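Local coordinates for acyl-[acyl-carrier-protein]--UDP-N-acetylglucosamine O-acyltransferase (Helicobacter pylori, PDB 1J2Z) that transfers a (3R)-hydroxyacyl chain from acyl carrier protein to the 3-hydroxyl of UDP-N-acetylglucosamine, the first step of lipid A biosynthesis, at residues A[92-97]-A[105-110]; A[177-182]-A[245-250]; A[191-196]-A[208-213]; A[215-220]-A[226-231]. One frame throughout, in Å; residues are numbered along the deposited sequence.

Contact 1. Residues A[92-97]-A[105-110]; sequences CMINPG and TLIGDK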
loop_
_atom_site.group_PDB
_atom_site.type_symbol
_atom_site.label_atom_id
_atom_site.label_comp_id
_atom_site.label_asym_id
_atom_site.label_seq_id
_atom_site.Cartn_x
_atom_site.Cartn_y
_atom_site.Cartn_z
ATOM N N CYS A 92 4.757 -1.269 -9.653
ATOM C CA CYS A 92 3.579 -2.024 -10.073
ATOM C C CYS A 92 3.980 -3.485 -10.187
ATOM O O CYS A 92 5.139 -3.797 -10.455
ATOM C CB CYS A 92 3.059 -1.542 -11.425
ATOM S SG CYS A 92 2.096 -0.038 -11.330
ATOM N N MET A 93 3.026 -4.382 -9.973
ATOM C CA MET A 93 3.305 -5.809 -10.057
ATOM C C MET A 93 2.136 -6.428 -10.803
ATOM O O MET A 93 0.996 -6.354 -10.351
ATOM C CB MET A 93 3.429 -6.395 -8.651
ATOM C CG MET A 93 4.199 -7.708 -8.570
ATOM S SD MET A 93 3.174 -9.137 -8.866
ATOM C CE MET A 93 2.605 -9.511 -7.195
ATOM N N ILE A 94 2.425 -7.022 -11.956
ATOM C CA ILE A 94 1.392 -7.615 -12.794
ATOM C C ILE A 94 1.750 -9.048 -13.166
ATOM O O ILE A 94 2.825 -9.309 -13.703
ATOM C CB ILE A 94 1.212 -6.790 -14.083
ATOM C CG1 ILE A 94 0.899 -5.334 -13.723
ATOM C CG2 ILE A 94 0.085 -7.370 -14.928
ATOM C CD1 ILE A 94 0.775 -4.420 -14.921
ATOM N N ASN A 95 0.838 -9.972 -12.882
ATOM C CA ASN A 95 1.063 -11.380 -13.174
ATOM C C ASN A 95 0.270 -11.861 -14.379
ATOM O O ASN A 95 -0.744 -11.263 -14.743
ATOM C CB ASN A 95 0.666 -12.230 -11.964
ATOM C CG ASN A 95 1.391 -11.814 -10.704
ATOM O OD1 ASN A 95 2.621 -11.788 -10.664
ATOM N ND2 ASN A 95 0.633 -11.487 -9.667
ATOM N N PRO A 96 0.738 -12.943 -15.022
ATOM C CA PRO A 96 0.064 -13.519 -16.187
ATOM C C PRO A 96 -1.089 -14.386 -15.684
ATOM O O PRO A 96 -1.261 -14.547 -14.471
ATOM C CB PRO A 96 1.171 -14.325 -16.868
ATOM C CG PRO A 96 2.031 -14.747 -15.718
ATOM C CD PRO A 96 2.094 -13.501 -14.873
ATOM N N GLY A 97 -1.870 -14.942 -16.605
ATOM C CA GLY A 97 -3.015 -15.749 -16.215
ATOM C C GLY A 97 -2.714 -17.150 -15.724
ATOM O O GLY A 97 -1.566 -17.475 -15.444
ATOM N N THR A 105 -3.444 -12.496 -18.709
ATOM C CA THR A 105 -3.821 -11.253 -18.057
ATOM C C THR A 105 -3.701 -10.287 -19.225
ATOM O O THR A 105 -2.671 -10.255 -19.903
ATOM C CB THR A 105 -2.843 -10.870 -16.941
ATOM O OG1 THR A 105 -3.009 -11.779 -15.845
ATOM C CG2 THR A 105 -3.101 -9.440 -16.476
ATOM N N LEU A 106 -4.753 -9.516 -19.472
ATOM C CA LEU A 106 -4.770 -8.616 -20.614
ATOM C C LEU A 106 -5.001 -7.155 -20.252
ATOM O O LEU A 106 -5.853 -6.836 -19.430
ATOM C CB LEU A 106 -5.856 -9.089 -21.588
ATOM C CG LEU A 106 -6.000 -8.448 -22.967
ATOM C CD1 LEU A 106 -4.800 -8.816 -23.839
ATOM C CD2 LEU A 106 -7.290 -8.944 -23.616
ATOM N N ILE A 107 -4.231 -6.272 -20.877
ATOM C CA ILE A 107 -4.359 -4.843 -20.646
ATOM C C ILE A 107 -4.377 -4.174 -22.015
ATOM O O ILE A 107 -3.542 -4.472 -22.871
ATOM C CB ILE A 107 -3.185 -4.304 -19.796
ATOM C CG1 ILE A 107 -3.259 -4.905 -18.385
ATOM C CG2 ILE A 107 -3.243 -2.774 -19.725
ATOM C CD1 ILE A 107 -2.111 -4.507 -17.478
ATOM N N GLY A 108 -5.344 -3.286 -22.214
ATOM C CA GLY A 108 -5.493 -2.594 -23.481
ATOM C C GLY A 108 -4.559 -1.425 -23.735
ATOM O O GLY A 108 -3.367 -1.492 -23.421
ATOM N N ASP A 109 -5.113 -0.346 -24.292
ATOM C CA ASP A 109 -4.331 0.835 -24.645
ATOM C C ASP A 109 -4.630 2.119 -23.876
ATOM O O ASP A 109 -5.706 2.300 -23.305
ATOM C CB ASP A 109 -4.503 1.148 -26.133
ATOM C CG ASP A 109 -4.386 -0.079 -27.004
ATOM O OD1 ASP A 109 -3.399 -0.829 -26.872
ATOM O OD2 ASP A 109 -5.290 -0.284 -27.831
ATOM N N LYS A 110 -3.650 3.015 -23.896
ATOM C CA LYS A 110 -3.766 4.314 -23.259
ATOM C C LYS A 110 -4.274 4.287 -21.827
ATOM O O LYS A 110 -5.173 5.041 -21.460
ATOM C CB LYS A 110 -4.650 5.218 -24.127
ATOM C CG LYS A 110 -4.027 5.468 -25.500
ATOM C CD LYS A 110 -4.922 6.262 -26.421
ATOM C CE LYS A 110 -4.216 6.529 -27.742
ATOM N NZ LYS A 110 -5.100 7.223 -28.708
#

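Contact 2. Residues A[177-182]-A[245-250]; sequences VPPYCT and CSFILE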
loop_
_atom_site.group_PDB
_atom_site.type_symbol
_atom_site.label_atom_id
_atom_site.label_comp_id
_atom_site.label_asym_id
_atom_site.label_seq_id
_atom_site.Cartn_x
_atom_site.Cartn_y
_atom_site.Cartn_z
ATOM N N VAL A 177 -20.342 -3.756 -11.424
ATOM C CA VAL A 177 -20.833 -2.398 -11.585
ATOM C C VAL A 177 -21.224 -2.150 -13.038
ATOM O O VAL A 177 -20.387 -2.226 -13.935
ATOM C CB VAL A 177 -19.765 -1.368 -11.179
ATOM C CG1 VAL A 177 -20.335 0.036 -11.287
ATOM C CG2 VAL A 177 -19.282 -1.651 -9.759
ATOM N N PRO A 178 -22.508 -1.841 -13.285
ATOM C CA PRO A 178 -23.017 -1.582 -14.634
ATOM C C PRO A 178 -22.396 -0.327 -15.237
ATOM O O PRO A 178 -21.874 0.528 -14.519
ATOM C CB PRO A 178 -24.518 -1.447 -14.408
ATOM C CG PRO A 178 -24.577 -0.791 -13.060
ATOM C CD PRO A 178 -23.556 -1.595 -12.277
ATOM N N PRO A 179 -22.454 -0.193 -16.568
ATOM C CA PRO A 179 -21.878 0.972 -17.242
ATOM C C PRO A 179 -22.269 2.367 -16.752
ATOM O O PRO A 179 -23.403 2.616 -16.341
ATOM C CB PRO A 179 -22.234 0.743 -18.717
ATOM C CG PRO A 179 -23.384 -0.198 -18.677
ATOM C CD PRO A 179 -23.057 -1.121 -17.541
ATOM N N TYR A 180 -21.284 3.261 -16.784
ATOM C CA TYR A 180 -21.445 4.658 -16.398
ATOM C C TYR A 180 -21.835 4.956 -14.949
ATOM O O TYR A 180 -22.359 6.032 -14.658
ATOM C CB TYR A 180 -22.437 5.325 -17.355
ATOM C CG TYR A 180 -22.022 5.203 -18.806
ATOM C CD1 TYR A 180 -22.692 4.345 -19.680
ATOM C CD2 TYR A 180 -20.934 5.925 -19.298
ATOM C CE1 TYR A 180 -22.283 4.211 -21.010
ATOM C CE2 TYR A 180 -20.520 5.800 -20.617
ATOM C CZ TYR A 180 -21.195 4.944 -21.467
ATOM O OH TYR A 180 -20.771 4.824 -22.771
ATOM N N CYS A 181 -21.571 4.023 -14.040
ATOM C CA CYS A 181 -21.903 4.229 -12.634
ATOM C C CYS A 181 -20.702 4.625 -11.788
ATOM O O CYS A 181 -19.568 4.278 -12.100
ATOM C CB CYS A 181 -22.512 2.962 -12.034
ATOM S SG CYS A 181 -24.086 2.507 -12.741
ATOM N N THR A 182 -20.963 5.366 -10.717
ATOM C CA THR A 182 -19.912 5.777 -9.797
ATOM C C THR A 182 -20.119 4.940 -8.541
ATOM O O THR A 182 -21.249 4.768 -8.084
ATOM C CB THR A 182 -20.016 7.266 -9.436
ATOM O OG1 THR A 182 -21.290 7.527 -8.838
ATOM C CG2 THR A 182 -19.854 8.118 -10.672
ATOM N N CYS A 245 -28.191 -3.981 -19.879
ATOM C CA CYS A 245 -28.943 -5.153 -19.455
ATOM C C CYS A 245 -28.248 -6.491 -19.679
ATOM O O CYS A 245 -28.353 -7.392 -18.843
ATOM C CB CYS A 245 -30.319 -5.146 -20.121
ATOM S SG CYS A 245 -31.278 -3.696 -19.654
ATOM N N SER A 246 -27.539 -6.641 -20.792
ATOM C CA SER A 246 -26.851 -7.907 -21.036
ATOM C C SER A 246 -25.730 -8.053 -20.010
ATOM O O SER A 246 -25.412 -9.162 -19.577
ATOM C CB SER A 246 -26.277 -7.953 -22.455
ATOM O OG SER A 246 -25.223 -7.025 -22.605
ATOM N N PHE A 247 -25.132 -6.929 -19.620
ATOM C CA PHE A 247 -24.064 -6.951 -18.619
ATOM C C PHE A 247 -24.641 -7.501 -17.317
ATOM O O PHE A 247 -24.080 -8.409 -16.699
ATOM C CB PHE A 247 -23.527 -5.538 -18.368
ATOM C CG PHE A 247 -22.462 -5.476 -17.303
ATOM C CD1 PHE A 247 -21.161 -5.878 -17.578
ATOM C CD2 PHE A 247 -22.773 -5.050 -16.013
ATOM C CE1 PHE A 247 -20.182 -5.859 -16.588
ATOM C CE2 PHE A 247 -21.802 -5.029 -15.011
ATOM C CZ PHE A 247 -20.504 -5.434 -15.300
ATOM N N ILE A 248 -25.776 -6.939 -16.917
ATOM C CA ILE A 248 -26.466 -7.337 -15.698
ATOM C C ILE A 248 -26.844 -8.812 -15.668
ATOM O O ILE A 248 -26.588 -9.501 -14.682
ATOM C CB ILE A 248 -27.741 -6.485 -15.497
ATOM C CG1 ILE A 248 -27.348 -5.047 -15.159
ATOM C CG2 ILE A 248 -28.611 -7.082 -14.401
ATOM C CD1 ILE A 248 -28.523 -4.073 -15.117
ATOM N N LEU A 249 -27.454 -9.301 -16.743
ATOM C CA LEU A 249 -27.866 -10.700 -16.801
ATOM C C LEU A 249 -26.687 -11.671 -16.809
ATOM O O LEU A 249 -26.846 -12.839 -16.465
ATOM C CB LEU A 249 -28.744 -10.952 -18.034
ATOM C CG LEU A 249 -30.066 -10.184 -18.133
ATOM C CD1 LEU A 249 -30.810 -10.617 -19.390
ATOM C CD2 LEU A 249 -30.919 -10.442 -16.902
ATOM N N GLU A 250 -25.507 -11.192 -17.191
ATOM C CA GLU A 250 -24.323 -12.048 -17.231
ATOM C C GLU A 250 -23.544 -12.070 -15.918
ATOM O O GLU A 250 -22.608 -12.854 -15.759
ATOM C CB GLU A 250 -23.386 -11.603 -18.356
ATOM C CG GLU A 250 -23.881 -11.952 -19.748
ATOM C CD GLU A 250 -22.988 -11.385 -20.835
ATOM O OE1 GLU A 250 -21.757 -11.584 -20.758
ATOM O OE2 GLU A 250 -23.517 -10.745 -21.767
#

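Contact 3. Residues A[191-196]-A[208-213]; sequences RGLNRH and DFIYAL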
loop_
_atom_site.group_PDB
_atom_site.type_symbol
_atom_site.label_atom_id
_atom_site.label_comp_id
_atom_site.label_asym_id
_atom_site.label_seq_id
_atom_site.Cartn_x
_atom_site.Cartn_y
_atom_site.Cartn_z
ATOM N N ARG A 191 -23.503 4.992 -6.183
ATOM C CA ARG A 191 -23.989 6.270 -5.668
ATOM C C ARG A 191 -24.610 7.170 -6.723
ATOM O O ARG A 191 -25.095 8.255 -6.407
ATOM C CB ARG A 191 -22.850 7.037 -4.995
ATOM C CG ARG A 191 -22.320 6.397 -3.733
ATOM C CD ARG A 191 -21.094 7.129 -3.187
ATOM N NE ARG A 191 -21.347 8.534 -2.867
ATOM C CZ ARG A 191 -21.297 9.532 -3.746
ATOM N NH1 ARG A 191 -20.999 9.295 -5.017
ATOM N NH2 ARG A 191 -21.541 10.774 -3.352
ATOM N N GLY A 192 -24.585 6.731 -7.973
ATOM C CA GLY A 192 -25.148 7.538 -9.037
ATOM C C GLY A 192 -24.446 7.267 -10.347
ATOM O O GLY A 192 -23.827 6.214 -10.514
ATOM N N LEU A 193 -24.531 8.209 -11.278
ATOM C CA LEU A 193 -23.895 8.035 -12.577
ATOM C C LEU A 193 -22.637 8.872 -12.755
ATOM O O LEU A 193 -22.478 9.925 -12.139
ATOM C CB LEU A 193 -24.881 8.362 -13.700
ATOM C CG LEU A 193 -26.151 7.509 -13.790
ATOM C CD1 LEU A 193 -26.866 7.814 -15.105
ATOM C CD2 LEU A 193 -25.795 6.030 -13.718
ATOM N N ASN A 194 -21.747 8.383 -13.611
ATOM C CA ASN A 194 -20.493 9.058 -13.918
ATOM C C ASN A 194 -20.803 10.103 -14.983
ATOM O O ASN A 194 -20.416 9.970 -16.145
ATOM C CB ASN A 194 -19.475 8.042 -14.442
ATOM C CG ASN A 194 -18.085 8.623 -14.581
ATOM O OD1 ASN A 194 -17.131 7.906 -14.884
ATOM N ND2 ASN A 194 -17.961 9.927 -14.364
ATOM N N ARG A 195 -21.512 11.143 -14.559
ATOM C CA ARG A 195 -21.932 12.234 -15.429
ATOM C C ARG A 195 -20.781 12.839 -16.225
ATOM O O ARG A 195 -20.877 13.003 -17.444
ATOM C CB ARG A 195 -22.610 13.316 -14.582
ATOM C CG ARG A 195 -23.637 14.159 -15.315
ATOM C CD ARG A 195 -24.415 15.027 -14.330
ATOM N NE ARG A 195 -25.513 15.749 -14.968
ATOM C CZ ARG A 195 -25.353 16.718 -15.863
ATOM N NH1 ARG A 195 -24.133 17.085 -16.231
ATOM N NH2 ARG A 195 -26.410 17.322 -16.385
ATOM N N HIS A 196 -19.693 13.170 -15.537
ATOM C CA HIS A 196 -18.540 13.766 -16.197
ATOM C C HIS A 196 -18.033 12.924 -17.362
ATOM O O HIS A 196 -17.608 13.462 -18.385
ATOM C CB HIS A 196 -17.405 13.992 -15.196
ATOM C CG HIS A 196 -16.133 14.457 -15.832
ATOM N ND1 HIS A 196 -15.258 13.597 -16.459
ATOM C CD2 HIS A 196 -15.613 15.698 -15.984
ATOM C CE1 HIS A 196 -14.255 14.287 -16.970
ATOM N NE2 HIS A 196 -14.447 15.564 -16.697
ATOM N N ASP A 208 -29.921 11.186 -20.725
ATOM C CA ASP A 208 -31.215 11.227 -20.043
ATOM C C ASP A 208 -31.827 9.832 -20.052
ATOM O O ASP A 208 -32.346 9.356 -19.040
ATOM C CB ASP A 208 -32.181 12.187 -20.746
ATOM C CG ASP A 208 -31.698 13.620 -20.735
ATOM O OD1 ASP A 208 -31.300 14.107 -19.657
ATOM O OD2 ASP A 208 -31.728 14.263 -21.805
ATOM N N PHE A 209 -31.767 9.185 -21.211
ATOM C CA PHE A 209 -32.309 7.846 -21.369
ATOM C C PHE A 209 -31.695 6.888 -20.355
ATOM O O PHE A 209 -32.402 6.098 -19.728
ATOM C CB PHE A 209 -32.052 7.350 -22.795
ATOM C CG PHE A 209 -32.517 5.944 -23.043
ATOM C CD1 PHE A 209 -31.711 4.861 -22.709
ATOM C CD2 PHE A 209 -33.771 5.702 -23.593
ATOM C CE1 PHE A 209 -32.146 3.557 -22.920
ATOM C CE2 PHE A 209 -34.216 4.401 -23.808
ATOM C CZ PHE A 209 -33.403 3.327 -23.471
ATOM N N ILE A 210 -30.378 6.968 -20.189
ATOM C CA ILE A 210 -29.681 6.099 -19.246
ATOM C C ILE A 210 -30.157 6.319 -17.813
ATOM O O ILE A 210 -30.424 5.358 -17.093
ATOM C CB ILE A 210 -28.152 6.305 -19.342
ATOM C CG1 ILE A 210 -27.679 5.878 -20.734
ATOM C CG2 ILE A 210 -27.434 5.489 -18.261
ATOM C CD1 ILE A 210 -26.219 6.159 -21.015
ATOM N N TYR A 211 -30.269 7.578 -17.394
ATOM C CA TYR A 211 -30.739 7.868 -16.041
ATOM C C TYR A 211 -32.076 7.171 -15.831
ATOM O O TYR A 211 -32.277 6.457 -14.848
ATOM C CB TYR A 211 -30.950 9.371 -15.830
ATOM C CG TYR A 211 -29.725 10.165 -15.436
ATOM C CD1 TYR A 211 -29.059 10.963 -16.365
ATOM C CD2 TYR A 211 -29.273 10.177 -14.116
ATOM C CE1 TYR A 211 -27.981 11.765 -15.990
ATOM C CE2 TYR A 211 -28.193 10.973 -13.729
ATOM C CZ TYR A 211 -27.554 11.766 -14.671
ATOM O OH TYR A 211 -26.509 12.578 -14.298
ATOM N N ALA A 212 -32.990 7.400 -16.768
ATOM C CA ALA A 212 -34.318 6.809 -16.714
ATOM C C ALA A 212 -34.219 5.294 -16.640
ATOM O O ALA A 212 -34.868 4.661 -15.808
ATOM C CB ALA A 212 -35.123 7.222 -17.948
ATOM N N LEU A 213 -33.397 4.721 -17.513
ATOM C CA LEU A 213 -33.204 3.277 -17.566
ATOM C C LEU A 213 -32.827 2.717 -16.195
ATOM O O LEU A 213 -33.452 1.781 -15.698
ATOM C CB LEU A 213 -32.094 2.930 -18.564
ATOM C CG LEU A 213 -32.125 1.563 -19.260
ATOM C CD1 LEU A 213 -30.717 1.218 -19.714
ATOM C CD2 LEU A 213 -32.654 0.479 -18.341
#

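Contact 4. Residues A[215-220]-A[226-231]; sequences KRLFRP and ESAKLE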
loop_
_atom_site.group_PDB
_atom_site.type_symbol
_atom_site.label_atom_id
_atom_site.label_comp_id
_atom_site.label_asym_id
_atom_site.label_seq_id
_atom_site.Cartn_x
_atom_site.Cartn_y
_atom_site.Cartn_z
ATOM N N LYS A 215 -33.133 4.118 -13.281
ATOM C CA LYS A 215 -34.158 4.385 -12.282
ATOM C C LYS A 215 -35.203 3.273 -12.306
ATOM O O LYS A 215 -35.669 2.821 -11.261
ATOM C CB LYS A 215 -34.796 5.753 -12.543
ATOM C CG LYS A 215 -33.823 6.898 -12.276
ATOM C CD LYS A 215 -34.336 8.261 -12.722
ATOM C CE LYS A 215 -33.269 9.333 -12.476
ATOM N NZ LYS A 215 -33.640 10.678 -12.998
ATOM N N ARG A 216 -35.549 2.812 -13.502
ATOM C CA ARG A 216 -36.528 1.741 -13.639
ATOM C C ARG A 216 -35.909 0.394 -13.285
ATOM O O ARG A 216 -36.554 -0.448 -12.657
ATOM C CB ARG A 216 -37.081 1.711 -15.066
ATOM C CG ARG A 216 -37.990 2.892 -15.373
ATOM C CD ARG A 216 -38.559 2.838 -16.780
ATOM N NE ARG A 216 -37.565 3.163 -17.798
ATOM C CZ ARG A 216 -37.136 2.303 -18.712
ATOM N NH1 ARG A 216 -37.619 1.070 -18.724
ATOM N NH2 ARG A 216 -36.235 2.675 -19.614
ATOM N N LEU A 217 -34.651 0.200 -13.670
ATOM C CA LEU A 217 -33.957 -1.050 -13.385
ATOM C C LEU A 217 -33.799 -1.304 -11.896
ATOM O O LEU A 217 -33.944 -2.441 -11.433
ATOM C CB LEU A 217 -32.569 -1.058 -14.032
ATOM C CG LEU A 217 -32.496 -1.390 -15.521
ATOM C CD1 LEU A 217 -31.056 -1.270 -15.998
ATOM C CD2 LEU A 217 -33.034 -2.799 -15.758
ATOM N N PHE A 218 -33.505 -0.248 -11.146
ATOM C CA PHE A 218 -33.296 -0.396 -9.717
ATOM C C PHE A 218 -34.503 -0.207 -8.815
ATOM O O PHE A 218 -34.355 0.123 -7.637
ATOM C CB PHE A 218 -32.152 0.512 -9.261
ATOM C CG PHE A 218 -30.799 0.032 -9.700
ATOM C CD1 PHE A 218 -30.121 0.663 -10.736
ATOM C CD2 PHE A 218 -30.209 -1.071 -9.088
ATOM C CE1 PHE A 218 -28.879 0.204 -11.158
ATOM C CE2 PHE A 218 -28.966 -1.538 -9.502
ATOM C CZ PHE A 218 -28.301 -0.898 -10.540
ATOM N N ARG A 219 -35.699 -0.411 -9.358
ATOM C CA ARG A 219 -36.901 -0.310 -8.538
ATOM C C ARG A 219 -36.860 -1.545 -7.644
ATOM O O ARG A 219 -36.385 -2.605 -8.053
ATOM C CB ARG A 219 -38.159 -0.306 -9.409
ATOM C CG ARG A 219 -38.439 1.048 -10.032
ATOM C CD ARG A 219 -39.523 0.982 -11.090
ATOM N NE ARG A 219 -39.783 2.300 -11.669
ATOM C CZ ARG A 219 -40.499 2.508 -12.768
ATOM N NH1 ARG A 219 -41.031 1.480 -13.418
ATOM N NH2 ARG A 219 -40.678 3.743 -13.223
ATOM N N PRO A 220 -37.353 -1.425 -6.407
ATOM C CA PRO A 220 -37.352 -2.546 -5.463
ATOM C C PRO A 220 -38.151 -3.806 -5.799
ATOM O O PRO A 220 -37.643 -4.917 -5.650
ATOM C CB PRO A 220 -37.827 -1.896 -4.165
ATOM C CG PRO A 220 -38.744 -0.819 -4.652
ATOM C CD PRO A 220 -37.961 -0.227 -5.798
ATOM N N GLU A 226 -35.182 -9.456 -13.580
ATOM C CA GLU A 226 -36.458 -9.415 -14.280
ATOM C C GLU A 226 -36.669 -8.086 -14.996
ATOM O O GLU A 226 -37.192 -8.053 -16.106
ATOM C CB GLU A 226 -37.611 -9.676 -13.308
ATOM C CG GLU A 226 -37.674 -11.109 -12.792
ATOM C CD GLU A 226 -37.679 -12.141 -13.914
ATOM O OE1 GLU A 226 -36.617 -12.743 -14.192
ATOM O OE2 GLU A 226 -38.746 -12.347 -14.530
ATOM N N SER A 227 -36.261 -6.989 -14.367
ATOM C CA SER A 227 -36.414 -5.681 -14.991
ATOM C C SER A 227 -35.499 -5.580 -16.204
ATOM O O SER A 227 -35.859 -4.976 -17.217
ATOM C CB SER A 227 -36.076 -4.566 -13.996
ATOM O OG SER A 227 -36.994 -4.558 -12.921
ATOM N N ALA A 228 -34.315 -6.176 -16.101
ATOM C CA ALA A 228 -33.354 -6.145 -17.197
ATOM C C ALA A 228 -33.906 -6.891 -18.411
ATOM O O ALA A 228 -33.840 -6.394 -19.536
ATOM C CB ALA A 228 -32.028 -6.762 -16.753
ATOM N N LYS A 229 -34.451 -8.081 -18.176
ATOM C CA LYS A 229 -35.013 -8.886 -19.254
ATOM C C LYS A 229 -36.182 -8.161 -19.915
ATOM O O LYS A 229 -36.302 -8.149 -21.140
ATOM C CB LYS A 229 -35.455 -10.251 -18.714
ATOM C CG LYS A 229 -34.309 -11.041 -18.100
ATOM C CD LYS A 229 -34.600 -12.525 -17.969
ATOM C CE LYS A 229 -35.683 -12.806 -16.953
ATOM N NZ LYS A 229 -35.787 -14.270 -16.687
ATOM N N LEU A 230 -37.035 -7.544 -19.105
ATOM C CA LEU A 230 -38.175 -6.808 -19.633
ATOM C C LEU A 230 -37.698 -5.610 -20.437
ATOM O O LEU A 230 -38.301 -5.240 -21.444
ATOM C CB LEU A 230 -39.079 -6.331 -18.495
ATOM C CG LEU A 230 -39.962 -7.397 -17.845
ATOM C CD1 LEU A 230 -40.654 -6.821 -16.617
ATOM C CD2 LEU A 230 -40.989 -7.885 -18.863
ATOM N N GLU A 231 -36.605 -5.010 -19.985
ATOM C CA GLU A 231 -36.036 -3.847 -20.646
ATOM C C GLU A 231 -35.539 -4.216 -22.044
ATOM O O GLU A 231 -35.632 -3.419 -22.978
ATOM C CB GLU A 231 -34.885 -3.301 -19.802
ATOM C CG GLU A 231 -34.681 -1.810 -19.921
ATOM C CD GLU A 231 -35.931 -1.030 -19.568
ATOM O OE1 GLU A 231 -36.528 -1.299 -18.507
ATOM O OE2 GLU A 231 -36.314 -0.142 -20.352
HETATM O O HOH W 1 -36.383 -3.475 -10.629
#

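Contact 1. Residues A[92-97]-A[105-110]
Thr-105 reaches across to the chain at Asn-95 and gives its hydroxyl proton to that residue's carbonyl: OG1 to Asn-95 O is 2.6 Å. The hydroxyl approaches off the C=O direction, with a C=O...OG1 angle of 139°, and a little out of the carbonyl plane. The chi1 of -71° sets OG1 opposite the carbonyl carbon of Thr-105 and swings CG2 to the inner side, where it meets the CG2 branch of Ile-94 at 4.1 Å. A polar and an apolar contact thus come from the two branches of one beta-branched side chain. Further in, Ile-94 and Ile-107 share one rotamer, CG1 beside the backbone N and chi2 extended. They point at each other tip to tip, CD1 of Ile-94 lying 3.9 Å from CD1 of Ile-107. The same Thr-105 OG1 also accepts a weak hydrogen bond from Asp-122 N, so the hydroxyl has two partners, the second one weak. Strands 93-94 and 104-107 belong to different faces of the left-handed parallel beta-helix, and their isoleucines fill the inside of one coil. Leu-80 of strand 79-82 and Val-119 of strand 118-119 pack on Ile-94, and Leu-113 of strand 112-113 touches both isoleucines.

Contact 2. Residues A[177-182]-A[245-250]
Phe-247 carries this contact from the helical side, bringing its ring up to the chain where Val-177 runs into Pro-178. With CG anti to the backbone N (chi1 178°), the ring leaves helix 239-250 in the direction of that chain. The carbons along one side of the ring, CD2 and CE2, do the touching: CE2 comes to 3.3 Å from Val-177 O, and CD2 lies 3.7 Å from Pro-178 CA. Both approaches are oblique to the ring. Pro-178 offers its CA and, more loosely, its CB, which is 4.3 Å from CD2 of Phe-247. Val-177 takes part through its backbone carbonyl; its side chain sets off away from the helix and packs on Cys-165. Pro-179 adds its CD, 4.2 Å from the same CD2, so two consecutive prolines present a stiff apolar surface to one aromatic ring. The two prolines open a type II beta turn that runs from Pro-178 to Cys-181. Arg-160 makes a cation-pi contact with the Phe-247 ring and hydrogen bonds through NH2 to Phe-247 O, tying the helix to the coils as well. The arrangement is that of the LpxA architecture, in which a C-terminal helical domain folds back on the last coil of the left-handed beta-helix.

Contact 3. Residues A[191-196]-A[208-213]
Leu-193 slides its CD1 over one face of the Tyr-211 ring, a CH-pi contact where the chain leaves the beta-helix for the C-terminal helical domain. The methyl is 3.6 Å from the ring centroid and 15° off the ring normal, over the face but shifted toward the CD2 side of the rim. A chi1 of -61° with an extended chi2 carries CD1 out to that spot, while Tyr-211 comes from helix 204-217 in the opposite direction, so the two side chains run past one another. The same methyl rests on the CG2 branch of Ile-210, 4.0 Å away, and is thus shared between two successive residues of that helix. This is the tight half. Ile-210 is buried there and packs onward against Phe-240 of helix 239-250 and Leu-202, and Leu-193 backs onto Cys-181 of strand 181-184.

The other half faces solvent. Arg-195, in the first turn of helix 195-201 just after the N-cap position of Asn-194, is exposed and stretches from CG to NE past the phenol end of Tyr-211. The two side chains cross at about a right angle, with guanidinium and ring planes 50° apart, so they do not stack flat. The charge of Asp-208 is also on this side, but its OD1 stays 6.7 Å from Arg-195 NH2, too far for a salt bridge. What touches is mostly the arginine's aliphatic part: Arg-195 CG lies 3.4 Å from Tyr-211 OH, and Arg-195 CD comes to 3.2 Å from the same oxygen.

Contact 4. Residues A[215-220]-A[226-231]
Arg-216 and Glu-231 form the salt bridge that joins helices 204-217 and 224-234. Glu-231 OE2 lies near the plane of the guanidinium, at its edge. The NH2 of Arg-216 gives it a weak hydrogen bond of 2.9 Å, the N-H...O angle being 127°. NH1 also points to OE2, but it is modelled too close to the carboxylate for its exact place to be trusted. Bends in both side chains, at chi3 of Arg-216 (-74°) and chi2 of Glu-231, bring the groups together with their planes 59° apart. Ser-227 OG has two hydrogen-bond partners, Ser-223 O just ahead of its helix and a water at 2.6 Å. That water is also hydrogen-bonded to Arg-219 O at 2.7 Å, probably as the donor, bridging the serine to the chain just past the end of helix 204-217. On the helix surface, Lys-229 NZ pairs with Glu-226 OE1 at 3.0 Å, one turn apart. Between the polar groups Leu-217 pushes CD2 against the backbone at Ser-227 and Ala-228, reaching Ala-228 N at 3.6 Å. Two consecutive helices joined by a short connection make this a helical hairpin, part of the C-terminal helical domain of LpxA enzymes.

How the contacts relate
Contact 1 stands apart, inside the beta-helix, where aliphatic tips and one hydroxyl-carbonyl bond join two faces of a coil; its nearest atoms are about 14 Å from those of contact 3, the closest of the others. The other three gather at the C-terminal end and touch. Contact 2, also buried, brings an aromatic ring against two prolines and a backbone carbonyl, and its loop encloses contacts 3 and 4. Tyr-180 O and Asn-194 N probably hydrogen bond between contacts 2 and 3, and Cys-245 packs on Glu-231 between 2 and 4. Contacts 3 and 4 share helix 204-217: contact 3, partly exposed, relies on CH-pi packing; contact 4, mostly buried, is richest in charge and water.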